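Local coordinates for carbonic anhydrase (PDB 1DDZ), which probably catalyses the reversible hydration of carbon dioxide to hydrogencarbonate as a zinc-dependent beta-class carbonic anhydrase, at residues A[67-72]-A[124-129]. Residues are numbered along the deposited sequence; the frame is centred on the assembly and turned at random.
Sequences PEYLWI and HILVCG
The indole of Trp71 reaches across to the neighbouring strand and meets Cys128, whose CB sits 3.3 Å from CZ2 of Trp71 in a CH-pi contact over one face, offset toward the rim of the six-membered ring. SG of Cys128 lies beside the same ring as an oblique sulfur-aromatic contact, 4.2 Å from its centroid. With CG of Trp71 anti to the backbone N (chi1 171°), the ring can also rest CE3 against CD1 of Leu126, at 3.7 Å. That methyl serves two rings at once, for it lies 3.8 Å from CD2 of Tyr69. Without the indole, as with an alanine here, CB and SG of Cys128 would probably face a gap, and CD1 of Leu126 would be likely to pack less firmly, against Tyr69 alone of the two rings. At the start of the strands the Tyr69 ring lies obliquely against His124, with CE2 of Tyr69 3.4 Å from CB of His124. On the reverse face the packing is aliphatic: CG2 of Ile125 takes CD1 of Leu70 and CD1 of Ile72, both at 3.9 Å.

The backbones hold these side chains in step. Five hydrogen bonds alternate between the strands, from His124 N to Glu68 O through to Cys128 N to Ile72 O; the shortest joins Leu126 N to Leu70 O at 2.7 Å. Farther out, helix 107-119 packs on Leu70 and Ile125, helix 172-193 on Ile125 and Val127, while Trp71 continues the sheet by backbone bonds to Phe93 and His95. Parallel neighbours whose chain connection runs through the outermost strand 92-97 and helix 107-119 belong to the central sheet of the alpha-beta-alpha fold of beta-carbonic anhydrases, where strands 69-74 and 124-130 end at the zinc ligands Cys74 and His130.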
loop_
_atom_site.group_PDB
_atom_site.type_symbol
_atom_site.label_atom_id
_atom_site.label_comp_id
_atom_site.label_asym_id
_atom_site.label_seq_id
_atom_site.Cartn_x
_atom_site.Cartn_y
_atom_site.Cartn_z
ATOM N N PRO A 67 8.408 -21.061 -14.595
ATOM C CA PRO A 67 8.742 -21.213 -13.192
ATOM C C PRO A 67 7.736 -21.977 -12.363
ATOM O O PRO A 67 6.526 -21.779 -12.486
ATOM C CB PRO A 67 8.866 -19.770 -12.717
ATOM C CG PRO A 67 7.824 -19.086 -13.528
ATOM C CD PRO A 67 8.083 -19.651 -14.895
ATOM N N GLU A 68 8.241 -22.860 -11.527
ATOM C CA GLU A 68 7.376 -23.608 -10.620
ATOM C C GLU A 68 7.489 -23.023 -9.208
ATOM O O GLU A 68 6.764 -23.444 -8.296
ATOM C CB GLU A 68 7.764 -25.082 -10.586
ATOM C CG GLU A 68 7.511 -25.826 -11.883
ATOM C CD GLU A 68 7.485 -27.332 -11.687
ATOM O OE1 GLU A 68 6.411 -27.940 -11.911
ATOM O OE2 GLU A 68 8.531 -27.904 -11.298
ATOM N N TYR A 69 8.444 -22.108 -9.028
ATOM C CA TYR A 69 8.674 -21.434 -7.750
ATOM C C TYR A 69 8.479 -19.926 -7.786
ATOM O O TYR A 69 8.837 -19.268 -8.756
ATOM C CB TYR A 69 10.104 -21.649 -7.259
ATOM C CG TYR A 69 10.426 -23.053 -6.835
ATOM C CD1 TYR A 69 10.843 -23.993 -7.765
ATOM C CD2 TYR A 69 10.298 -23.448 -5.509
ATOM C CE1 TYR A 69 11.113 -25.287 -7.397
ATOM C CE2 TYR A 69 10.566 -24.742 -5.126
ATOM C CZ TYR A 69 10.975 -25.663 -6.079
ATOM O OH TYR A 69 11.228 -26.976 -5.755
ATOM N N LEU A 70 7.874 -19.408 -6.727
ATOM C CA LEU A 70 7.716 -17.987 -6.505
ATOM C C LEU A 70 8.695 -17.809 -5.332
ATOM O O LEU A 70 8.665 -18.571 -4.365
ATOM C CB LEU A 70 6.314 -17.643 -6.012
ATOM C CG LEU A 70 5.915 -16.158 -6.024
ATOM C CD1 LEU A 70 4.976 -15.915 -4.905
ATOM C CD2 LEU A 70 7.088 -15.222 -5.947
ATOM N N TRP A 71 9.595 -16.848 -5.442
ATOM C CA TRP A 71 10.560 -16.576 -4.406
ATOM C C TRP A 71 10.462 -15.112 -4.005
ATOM O O TRP A 71 10.615 -14.204 -4.822
ATOM C CB TRP A 71 11.937 -16.894 -4.926
ATOM C CG TRP A 71 13.099 -16.481 -4.060
ATOM C CD1 TRP A 71 13.537 -15.209 -3.814
ATOM C CD2 TRP A 71 14.072 -17.356 -3.473
ATOM N NE1 TRP A 71 14.725 -15.245 -3.138
ATOM C CE2 TRP A 71 15.075 -16.548 -2.920
ATOM C CE3 TRP A 71 14.201 -18.743 -3.399
ATOM C CZ2 TRP A 71 16.190 -17.080 -2.291
ATOM C CZ3 TRP A 71 15.315 -19.273 -2.780
ATOM C CH2 TRP A 71 16.296 -18.444 -2.236
ATOM N N ILE A 72 10.146 -14.889 -2.736
ATOM C CA ILE A 72 10.038 -13.551 -2.169
ATOM C C ILE A 72 11.304 -13.359 -1.328
ATOM O O ILE A 72 11.501 -14.037 -0.318
ATOM C CB ILE A 72 8.767 -13.426 -1.324
ATOM C CG1 ILE A 72 7.540 -13.694 -2.207
ATOM C CG2 ILE A 72 8.715 -12.052 -0.647
ATOM C CD1 ILE A 72 6.413 -14.390 -1.514
ATOM N N HIS A 124 5.251 -23.986 -5.755
ATOM C CA HIS A 124 5.915 -23.774 -4.489
ATOM C C HIS A 124 6.266 -22.318 -4.359
ATOM O O HIS A 124 6.691 -21.704 -5.332
ATOM C CB HIS A 124 7.196 -24.593 -4.439
ATOM C CG HIS A 124 6.990 -26.052 -4.696
ATOM N ND1 HIS A 124 7.359 -26.661 -5.878
ATOM C CD2 HIS A 124 6.407 -27.016 -3.943
ATOM C CE1 HIS A 124 7.000 -27.934 -5.843
ATOM N NE2 HIS A 124 6.418 -28.171 -4.682
ATOM N N ILE A 125 6.058 -21.776 -3.162
ATOM C CA ILE A 125 6.364 -20.391 -2.829
ATOM C C ILE A 125 7.419 -20.457 -1.731
ATOM O O ILE A 125 7.271 -21.193 -0.762
ATOM C CB ILE A 125 5.121 -19.636 -2.282
ATOM C CG1 ILE A 125 4.023 -19.563 -3.347
ATOM C CG2 ILE A 125 5.510 -18.212 -1.802
ATOM C CD1 ILE A 125 2.720 -19.070 -2.779
ATOM N N LEU A 126 8.507 -19.724 -1.904
ATOM C CA LEU A 126 9.569 -19.689 -0.906
ATOM C C LEU A 126 9.763 -18.250 -0.403
ATOM O O LEU A 126 9.787 -17.301 -1.203
ATOM C CB LEU A 126 10.898 -20.173 -1.512
ATOM C CG LEU A 126 11.110 -21.667 -1.789
ATOM C CD1 LEU A 126 12.277 -21.883 -2.696
ATOM C CD2 LEU A 126 11.399 -22.362 -0.495
ATOM N N VAL A 127 9.834 -18.070 0.912
ATOM C CA VAL A 127 10.128 -16.748 1.464
ATOM C C VAL A 127 11.541 -16.944 1.994
ATOM O O VAL A 127 11.785 -17.834 2.796
ATOM C CB VAL A 127 9.185 -16.323 2.588
ATOM C CG1 VAL A 127 9.612 -14.974 3.101
ATOM C CG2 VAL A 127 7.759 -16.279 2.104
ATOM N N CYS A 128 12.493 -16.176 1.481
ATOM C CA CYS A 128 13.878 -16.340 1.889
ATOM C C CYS A 128 14.457 -15.092 2.508
ATOM O O CYS A 128 14.358 -14.015 1.931
ATOM C CB CYS A 128 14.740 -16.748 0.690
ATOM S SG CYS A 128 16.475 -16.920 1.033
ATOM N N GLY A 129 15.037 -15.259 3.696
ATOM C CA GLY A 129 15.664 -14.166 4.401
ATOM C C GLY A 129 17.137 -14.486 4.398
ATOM O O GLY A 129 17.518 -15.598 4.025
#